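Local coordinates for protein Aac(6')-ib (Escherichia coli, PDB 2BUE) that probably transfers the acetyl group of acetyl-CoA to the 6'-amino group of aminoglycosides such as kanamycin B, conferring antibiotic resistance, at residues I152-S157 / R165-A170; G104-E109 / A185-Q190. The protein carries 2 engineered substitutions. All coordinates share one frame; numbering follows the deposited sequence.

Contact 1 (I152-S157 / R165-A170); sequences IQTDPS and RCYEKA. With COA (coenzyme A), chain B.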
loop_
_atom_site.group_PDB
_atom_site.type_symbol
_atom_site.label_atom_id
_atom_site.label_comp_id
_atom_site.label_asym_id
_atom_site.label_seq_id
_atom_site.Cartn_x
_atom_site.Cartn_y
_atom_site.Cartn_z
ATOM N N ILE A 152 -1.246 2.220 11.505
ATOM C CA ILE A 152 -1.326 1.938 10.072
ATOM C C ILE A 152 -2.238 0.747 9.889
ATOM O O ILE A 152 -2.246 -0.164 10.715
ATOM C CB ILE A 152 0.052 1.706 9.448
ATOM C CG1 ILE A 152 0.991 2.871 9.814
ATOM C CG2 ILE A 152 -0.054 1.556 7.925
ATOM C CD1 ILE A 152 2.441 2.583 9.539
ATOM N N GLN A 153 -3.046 0.804 8.827
ATOM C CA GLN A 153 -3.956 -0.305 8.495
ATOM C C GLN A 153 -3.670 -0.806 7.098
ATOM O O GLN A 153 -3.084 -0.089 6.251
ATOM C CB GLN A 153 -5.428 0.119 8.592
ATOM C CG GLN A 153 -5.802 1.147 7.498
ATOM C CD GLN A 153 -7.262 1.569 7.548
ATOM O OE1 GLN A 153 -7.842 1.769 8.627
ATOM N NE2 GLN A 153 -7.851 1.754 6.374
ATOM N N THR A 154 -4.090 -2.037 6.830
ATOM C CA THR A 154 -4.143 -2.512 5.443
ATOM C C THR A 154 -5.306 -3.510 5.340
ATOM O O THR A 154 -5.798 -3.963 6.369
ATOM C CB THR A 154 -2.816 -3.112 4.968
ATOM O OG1 THR A 154 -2.838 -3.271 3.528
ATOM C CG2 THR A 154 -2.527 -4.427 5.671
ATOM N N ASP A 155 -5.716 -3.817 4.115
ATOM C CA ASP A 155 -6.987 -4.516 3.896
ATOM C C ASP A 155 -6.906 -5.517 2.726
ATOM O O ASP A 155 -7.696 -5.417 1.775
ATOM C CB ASP A 155 -8.131 -3.510 3.709
ATOM C CG ASP A 155 -8.023 -2.713 2.390
ATOM O OD1 ASP A 155 -6.886 -2.532 1.892
ATOM O OD2 ASP A 155 -9.083 -2.326 1.848
ATOM N N PRO A 156 -5.968 -6.485 2.806
ATOM C CA PRO A 156 -5.843 -7.458 1.722
ATOM C C PRO A 156 -7.128 -8.270 1.545
ATOM O O PRO A 156 -7.882 -8.458 2.493
ATOM C CB PRO A 156 -4.706 -8.381 2.187
ATOM C CG PRO A 156 -4.698 -8.235 3.736
ATOM C CD PRO A 156 -5.035 -6.756 3.921
ATOM N N SER A 157 -7.365 -8.723 0.316
ATOM C CA SER A 157 -8.411 -9.699 0.059
ATOM C C SER A 157 -8.189 -10.956 0.915
ATOM O O SER A 157 -7.049 -11.407 1.065
ATOM C CB SER A 157 -8.316 -10.129 -1.402
ATOM O OG SER A 157 -9.043 -11.330 -1.612
ATOM N N ARG A 165 0.443 -12.778 4.711
ATOM C CA ARG A 165 1.677 -13.204 5.362
ATOM C C ARG A 165 2.768 -12.132 5.308
ATOM O O ARG A 165 3.442 -11.891 6.306
ATOM C CB ARG A 165 2.186 -14.524 4.774
ATOM C CG ARG A 165 3.470 -15.012 5.438
ATOM C CD ARG A 165 3.217 -15.646 6.814
ATOM N NE ARG A 165 4.434 -15.682 7.631
ATOM C CZ ARG A 165 4.546 -15.129 8.840
ATOM N NH1 ARG A 165 3.509 -14.511 9.394
ATOM N NH2 ARG A 165 5.694 -15.208 9.510
ATOM N N CYS A 166 2.925 -11.484 4.155
ATOM C CA CYS A 166 3.901 -10.390 4.032
ATOM C C CYS A 166 3.608 -9.316 5.100
ATOM O O CYS A 166 4.510 -8.880 5.827
ATOM C CB CYS A 166 3.831 -9.793 2.633
ATOM S SG CYS A 166 4.762 -8.262 2.428
ATOM N N TYR A 167 2.336 -8.920 5.204
ATOM C CA TYR A 167 1.957 -7.894 6.171
ATOM C C TYR A 167 2.251 -8.315 7.616
ATOM O O TYR A 167 2.742 -7.519 8.416
ATOM C CB TYR A 167 0.488 -7.492 6.012
ATOM C CG TYR A 167 0.220 -6.604 4.810
ATOM C CD1 TYR A 167 0.931 -5.387 4.655
ATOM C CD2 TYR A 167 -0.807 -6.911 3.896
ATOM C CE1 TYR A 167 0.674 -4.511 3.576
ATOM C CE2 TYR A 167 -1.058 -6.055 2.791
ATOM C CZ TYR A 167 -0.301 -4.849 2.651
ATOM O OH TYR A 167 -0.487 -3.940 1.605
ATOM N N GLU A 168 1.953 -9.575 7.932
ATOM C CA GLU A 168 2.291 -10.130 9.258
ATOM C C GLU A 168 3.792 -10.061 9.527
ATOM O O GLU A 168 4.205 -9.646 10.612
ATOM C CB GLU A 168 1.788 -11.574 9.371
ATOM C CG GLU A 168 0.275 -11.664 9.497
ATOM C CD GLU A 168 -0.181 -13.087 9.758
ATOM O OE1 GLU A 168 0.515 -14.018 9.278
ATOM O OE2 GLU A 168 -1.225 -13.262 10.429
ATOM N N LYS A 169 4.599 -10.455 8.542
ATOM C CA LYS A 169 6.064 -10.402 8.673
ATOM C C LYS A 169 6.555 -8.966 8.903
ATOM O O LYS A 169 7.546 -8.732 9.609
ATOM C CB LYS A 169 6.740 -11.004 7.445
ATOM C CG LYS A 169 6.544 -12.507 7.346
ATOM C CD LYS A 169 7.626 -13.150 6.523
ATOM C CE LYS A 169 7.496 -12.782 5.094
ATOM N NZ LYS A 169 8.750 -13.079 4.336
ATOM N N ALA A 170 5.834 -8.005 8.334
ATOM C CA ALA A 170 6.152 -6.585 8.532
ATOM C C ALA A 170 5.537 -5.943 9.792
ATOM O O ALA A 170 5.623 -4.708 9.958
ATOM C CB ALA A 170 5.757 -5.785 7.290
HETATM N N1A COA B . 0.191 -18.368 -0.325
HETATM C C2A COA B . 0.398 -18.184 0.978
HETATM N N3A COA B . 1.560 -17.736 1.433
HETATM C C4A COA B . 2.554 -17.463 0.569
HETATM C C5A COA B . 2.377 -17.644 -0.792
HETATM C C6A COA B . 1.151 -18.110 -1.239
HETATM N N6A COA B . 0.952 -18.292 -2.550
HETATM N N7A COA B . 3.506 -17.303 -1.411
HETATM C C8A COA B . 4.372 -16.922 -0.476
HETATM N N9A COA B . 3.793 -17.028 0.725
HETATM C C1B COA B . 4.393 -16.683 2.008
HETATM C C2B COA B . 5.893 -16.732 1.797
HETATM O O2B COA B . 6.356 -18.035 2.166
HETATM C C3B COA B . 6.371 -15.627 2.735
HETATM O O3B COA B . 6.290 -16.088 4.088
HETATM P P3B COA B . 7.541 -16.794 4.794
HETATM O O7A COA B . 7.103 -16.896 6.350
HETATM O O8A COA B . 8.765 -15.754 4.717
HETATM O O9A COA B . 7.850 -18.118 4.183
HETATM C C4B COA B . 5.283 -14.556 2.558
HETATM O O4B COA B . 4.077 -15.262 2.159
HETATM C C5B COA B . 5.518 -13.374 1.614
HETATM O O5B COA B . 6.566 -12.509 2.073
HETATM P P1A COA B . 7.487 -11.769 0.951
HETATM O O1A COA B . 8.165 -10.565 1.557
HETATM O O2A COA B . 8.333 -12.717 0.183
HETATM O O3A COA B . 6.333 -11.241 -0.012
HETATM P P2A COA B . 6.610 -10.602 -1.487
HETATM O O4A COA B . 8.004 -10.122 -1.551
HETATM O O5A COA B . 6.067 -11.491 -2.556
HETATM O O6A COA B . 5.634 -9.312 -1.381
HETATM C CBP COA B . 3.443 -8.638 -2.192
HETATM C CCP COA B . 4.209 -9.445 -1.123
HETATM C CDP COA B . 1.930 -8.825 -1.932
HETATM C CEP COA B . 3.833 -7.143 -2.054
HETATM C CAP COA B . 3.824 -9.170 -3.615
HETATM O OAP COA B . 3.744 -10.611 -3.653
HETATM C C9P COA B . 2.983 -8.534 -4.743
HETATM O O9P COA B . 3.180 -7.362 -5.070
HETATM N N8P COA B . 2.061 -9.341 -5.316
HETATM C C7P COA B . 1.170 -8.897 -6.412
HETATM C C6P COA B . 0.330 -7.663 -5.989
HETATM C C5P COA B . -0.355 -7.803 -4.607
HETATM O O5P COA B . -0.831 -8.876 -4.225
HETATM N N4P COA B . -0.407 -6.680 -3.872
HETATM C C3P COA B . -1.006 -6.686 -2.520
HETATM C C2P COA B . -2.513 -6.439 -2.527
HETATM S S1P COA B . -3.207 -6.291 -0.819
#
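Thr154 presses its methyl group onto one face of the Tyr167 ring: CG2 lies 3.4 Å from the ring centroid and only 7° off the normal, a CH-pi contact over the middle of the ring. With OG1 of Thr154 anti to the backbone N (chi1 -167°), the methyl is turned to the phenol face, and OG1, hydrogen-bonded to the backbone O of Ile117, comes 3.1 Å from OH of Tyr167. That phenol oxygen is hydrogen-bonded to OE1 of Gln119. Two residues on, in the loop after the strand, CG of Pro156 approaches the ring obliquely, 4.1 Å from Tyr167 CD2, while CA of Pro156 is 3.8 Å from S1P of coenzyme A, which sits at the ring's edge. Arg165 and Lys169 of the helix hold the cofactor's 3'-phosphate: NE of Arg165 makes a nearly straight bond (172°) to O7A, and NZ of Lys169 reaches O8A at 2.7 Å. Glu168 OE1 takes NH1 of Arg165 in a salt bridge of 3.0 Å, which helps fix the guanidinium's rotation. The loop after strand 151-154 and helix 161-169 both line the coenzyme A site of the GNAT fold, with Thr154 and Tyr167 packed between strand and helix beside it.

Contact 2 (G104-E109 / A185-Q190); sequences GWWEEE and AVYMVQ. Engineered in segment 104-109: Trp105 (natural residue Arg). With RIO (ribostamycin), chain C.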
loop_
_atom_site.group_PDB
_atom_site.type_symbol
_atom_site.label_atom_id
_atom_site.label_comp_id
_atom_site.label_asym_id
_atom_site.label_seq_id
_atom_site.Cartn_x
_atom_site.Cartn_y
_atom_site.Cartn_z
ATOM N N GLY A 104 -17.998 5.143 1.058
ATOM C CA GLY A 104 -18.036 3.718 1.315
ATOM C C GLY A 104 -16.799 3.202 2.021
ATOM O O GLY A 104 -16.823 2.101 2.568
ATOM N N TRP A 105 -15.705 3.978 1.969
ATOM C CA TRP A 105 -14.432 3.544 2.551
ATOM C C TRP A 105 -14.247 4.057 3.980
ATOM O O TRP A 105 -14.375 5.266 4.230
ATOM C CB TRP A 105 -13.256 4.016 1.688
ATOM C CG TRP A 105 -13.135 3.291 0.395
ATOM C CD1 TRP A 105 -13.544 3.725 -0.844
ATOM C CD2 TRP A 105 -12.526 2.016 0.199
ATOM N NE1 TRP A 105 -13.226 2.780 -1.803
ATOM C CE2 TRP A 105 -12.633 1.704 -1.187
ATOM C CE3 TRP A 105 -11.950 1.075 1.069
ATOM C CZ2 TRP A 105 -12.146 0.493 -1.730
ATOM C CZ3 TRP A 105 -11.454 -0.119 0.534
ATOM C CH2 TRP A 105 -11.560 -0.403 -0.853
ATOM N N TRP A 106 -13.951 3.132 4.898
ATOM C CA TRP A 106 -13.580 3.445 6.290
ATOM C C TRP A 106 -14.584 4.365 6.966
ATOM O O TRP A 106 -14.206 5.292 7.679
ATOM C CB TRP A 106 -12.112 3.980 6.375
ATOM C CG TRP A 106 -11.262 3.130 5.475
ATOM C CD1 TRP A 106 -10.571 3.532 4.367
ATOM C CD2 TRP A 106 -11.126 1.701 5.537
ATOM N NE1 TRP A 106 -9.988 2.451 3.745
ATOM C CE2 TRP A 106 -10.310 1.311 4.438
ATOM C CE3 TRP A 106 -11.588 0.718 6.426
ATOM C CZ2 TRP A 106 -9.973 -0.029 4.187
ATOM C CZ3 TRP A 106 -11.262 -0.635 6.170
ATOM C CH2 TRP A 106 -10.441 -0.987 5.069
ATOM N N GLU A 107 -15.870 4.070 6.773
ATOM C CA GLU A 107 -16.942 4.944 7.275
ATOM C C GLU A 107 -17.115 4.946 8.799
ATOM O O GLU A 107 -17.775 5.846 9.357
ATOM C CB GLU A 107 -18.266 4.614 6.577
ATOM C CG GLU A 107 -18.266 4.949 5.091
ATOM C CD GLU A 107 -19.615 4.747 4.437
ATOM O OE1 GLU A 107 -20.397 3.904 4.926
ATOM O OE2 GLU A 107 -19.877 5.428 3.423
ATOM N N GLU A 108 -16.541 3.950 9.474
ATOM C CA GLU A 108 -16.553 3.906 10.961
ATOM C C GLU A 108 -15.324 4.554 11.584
ATOM O O GLU A 108 -15.236 4.670 12.817
ATOM C CB GLU A 108 -16.665 2.475 11.511
ATOM C CG GLU A 108 -17.722 1.578 10.855
ATOM C CD GLU A 108 -19.038 2.276 10.577
ATOM O OE1 GLU A 108 -19.580 2.956 11.487
ATOM O OE2 GLU A 108 -19.547 2.129 9.435
ATOM N N GLU A 109 -14.357 4.945 10.748
ATOM C CA GLU A 109 -13.145 5.553 11.294
ATOM C C GLU A 109 -13.456 6.905 11.962
ATOM O O GLU A 109 -14.328 7.650 11.494
ATOM C CB GLU A 109 -12.071 5.715 10.216
ATOM C CG GLU A 109 -10.724 6.213 10.771
ATOM C CD GLU A 109 -10.156 5.303 11.848
ATOM O OE1 GLU A 109 -9.642 4.229 11.487
ATOM O OE2 GLU A 109 -10.185 5.675 13.045
ATOM N N ALA A 185 -12.717 -7.766 3.328
ATOM C CA ALA A 185 -11.280 -7.674 3.415
ATOM C C ALA A 185 -10.833 -8.091 4.801
ATOM O O ALA A 185 -11.607 -8.012 5.764
ATOM C CB ALA A 185 -10.806 -6.227 3.127
ATOM N N VAL A 186 -9.588 -8.541 4.889
ATOM C CA VAL A 186 -9.008 -8.868 6.186
ATOM C C VAL A 186 -8.372 -7.580 6.712
ATOM O O VAL A 186 -7.344 -7.152 6.197
ATOM C CB VAL A 186 -7.993 -10.008 6.088
ATOM C CG1 VAL A 186 -7.352 -10.289 7.450
ATOM C CG2 VAL A 186 -8.703 -11.283 5.553
ATOM N N TYR A 187 -9.004 -6.982 7.723
ATOM C CA TYR A 187 -8.506 -5.732 8.298
ATOM C C TYR A 187 -7.291 -6.047 9.177
ATOM O O TYR A 187 -7.360 -6.872 10.099
ATOM C CB TYR A 187 -9.602 -5.094 9.125
ATOM C CG TYR A 187 -9.253 -3.700 9.530
ATOM C CD1 TYR A 187 -9.066 -2.693 8.559
ATOM C CD2 TYR A 187 -9.105 -3.378 10.872
ATOM C CE1 TYR A 187 -8.747 -1.371 8.943
ATOM C CE2 TYR A 187 -8.769 -2.061 11.270
ATOM C CZ TYR A 187 -8.579 -1.082 10.301
ATOM O OH TYR A 187 -8.221 0.184 10.715
ATOM N N MET A 188 -6.168 -5.390 8.881
ATOM C CA MET A 188 -4.919 -5.619 9.613
ATOM C C MET A 188 -4.363 -4.285 10.089
ATOM O O MET A 188 -4.447 -3.301 9.371
ATOM C CB MET A 188 -3.885 -6.277 8.695
ATOM C CG MET A 188 -4.386 -7.635 8.133
ATOM S SD MET A 188 -3.147 -8.437 7.119
ATOM C CE MET A 188 -1.925 -8.945 8.316
ATOM N N VAL A 189 -3.758 -4.276 11.270
ATOM C CA VAL A 189 -3.237 -3.018 11.823
ATOM C C VAL A 189 -1.881 -3.193 12.497
ATOM O O VAL A 189 -1.503 -4.292 12.947
ATOM C CB VAL A 189 -4.249 -2.337 12.815
ATOM C CG1 VAL A 189 -5.624 -2.112 12.195
ATOM C CG2 VAL A 189 -4.336 -3.090 14.146
ATOM N N GLN A 190 -1.161 -2.075 12.589
ATOM C CA GLN A 190 0.071 -1.968 13.356
ATOM C C GLN A 190 0.022 -0.601 14.058
ATOM O O GLN A 190 -0.015 0.424 13.393
ATOM C CB GLN A 190 1.272 -2.036 12.420
ATOM C CG GLN A 190 2.583 -2.096 13.148
ATOM C CD GLN A 190 3.780 -2.361 12.260
ATOM O OE1 GLN A 190 3.671 -2.685 11.045
ATOM N NE2 GLN A 190 4.949 -2.268 12.866
HETATM O O1 RIO C . -5.365 2.353 -6.390
HETATM C C1 RIO C . -5.545 3.775 -6.448
HETATM C C2 RIO C . -7.049 4.071 -6.510
HETATM O O2 RIO C . -7.822 3.059 -5.833
HETATM C C3 RIO C . -8.039 3.453 -4.468
HETATM O O3 RIO C . -7.225 2.665 -3.575
HETATM C C4 RIO C . -7.998 1.990 -2.505
HETATM C C5 RIO C . -8.196 2.910 -1.266
HETATM O O4 RIO C . -8.952 4.057 -1.617
HETATM C C6 RIO C . -8.853 2.208 -0.064
HETATM N N1 RIO C . -8.823 3.131 1.107
HETATM C C7 RIO C . -8.076 0.910 0.290
HETATM C C8 RIO C . -8.000 -0.020 -0.938
HETATM N N2 RIO C . -7.321 -1.284 -0.534
HETATM C C9 RIO C . -7.248 0.680 -2.123
HETATM O O5 RIO C . -7.375 -0.238 -3.247
HETATM C C10 RIO C . -6.189 -0.344 -4.037
HETATM O O6 RIO C . -5.307 -1.300 -3.499
HETATM C C11 RIO C . -5.749 -2.702 -3.576
HETATM C C12 RIO C . -4.554 -3.554 -3.084
HETATM N N3 RIO C . -4.461 -3.510 -1.616
HETATM C C13 RIO C . -6.141 -3.091 -5.034
HETATM O O7 RIO C . -6.720 -4.417 -4.999
HETATM C C14 RIO C . -7.160 -2.071 -5.599
HETATM O O8 RIO C . -7.586 -2.401 -6.953
HETATM C C15 RIO C . -6.606 -0.640 -5.508
HETATM N N4 RIO C . -7.567 0.359 -5.976
HETATM C C16 RIO C . -7.732 4.972 -4.415
HETATM O O9 RIO C . -8.937 5.618 -4.038
HETATM C C17 RIO C . -7.486 5.375 -5.880
HETATM O O10 RIO C . -8.770 5.737 -6.460
HETATM O O HOH W 1 -9.271 1.976 12.774
#
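The aminoglycoside pocket of this GNAT acetyltransferase is walled in part by the loop between strands 88-97 and 114-121, and here that loop meets strand 183-191 through Trp106 and Tyr187. The six-membered ring of Trp106 and the phenol ring of Tyr187 lie with centroids 5.7 Å apart and planes at 42°, an oblique pairing in which CZ3 of Trp106 comes within 3.8 Å of CE1 of Tyr187. With CG of Tyr187 anti to the backbone N (chi1 -169°), the ring extends from the strand to the indole. Trp106 also packs against Tyr96, with the two rings close to parallel, and its pyrrole side is turned to the antibiotic: N1 of ribostamycin lies in the indole plane at its edge, 3.0 Å from NE1 of Trp106. Trp105, an engineered residue where the natural sequence has Arg, lays one indole face against the 2-deoxystreptamine ring that carries N1, with CE3 of Trp105 3.5 Å from C6 of ribostamycin. CE3 of Trp105 also sits over a face of the Trp106 indole, toward its rim, so the two tryptophans meet each other as well as the ligand. The loop turns back on itself in a type I beta turn from Trp106 to Glu109, closed by the backbone bond from Glu109 N to Trp106 O. At the end of this turn the carboxylate of Glu109 is divided between two partners, OE2 accepting from the backbone N of Asp111 while OE1 faces the strand. Tyr187 OH is hydrogen-bonded to OE1 of Gln153 on the neighbouring strand. A single water completes the join, donating to OE1 of Glu109 at 2.6 Å and to OH of Tyr187 at 2.9 Å.

From the N terminus the chain runs through helices and the first three strands of the sheet before it reaches loop 104-109, then continues through strand 114-121 and helix 131-144 into strand 151-154. Contact 1 closes a short loop, with seven residues between its segments, as helix 161-169 folds back beside that strand. Contact 2 closes the much longer loop when strand 183-191 returns to 104-109, so contact 1 is nested inside it. Strands 151-154 and 183-191 are antiparallel neighbours, and the contacts touch directly: Thr154 N lies 2.9 Å from Met188 O. Contact 1 joins the sheet to helix 161-169, one of the elements that bind coenzyme A; contact 2 joins it to loop 104-109, which lines the ribostamycin pocket.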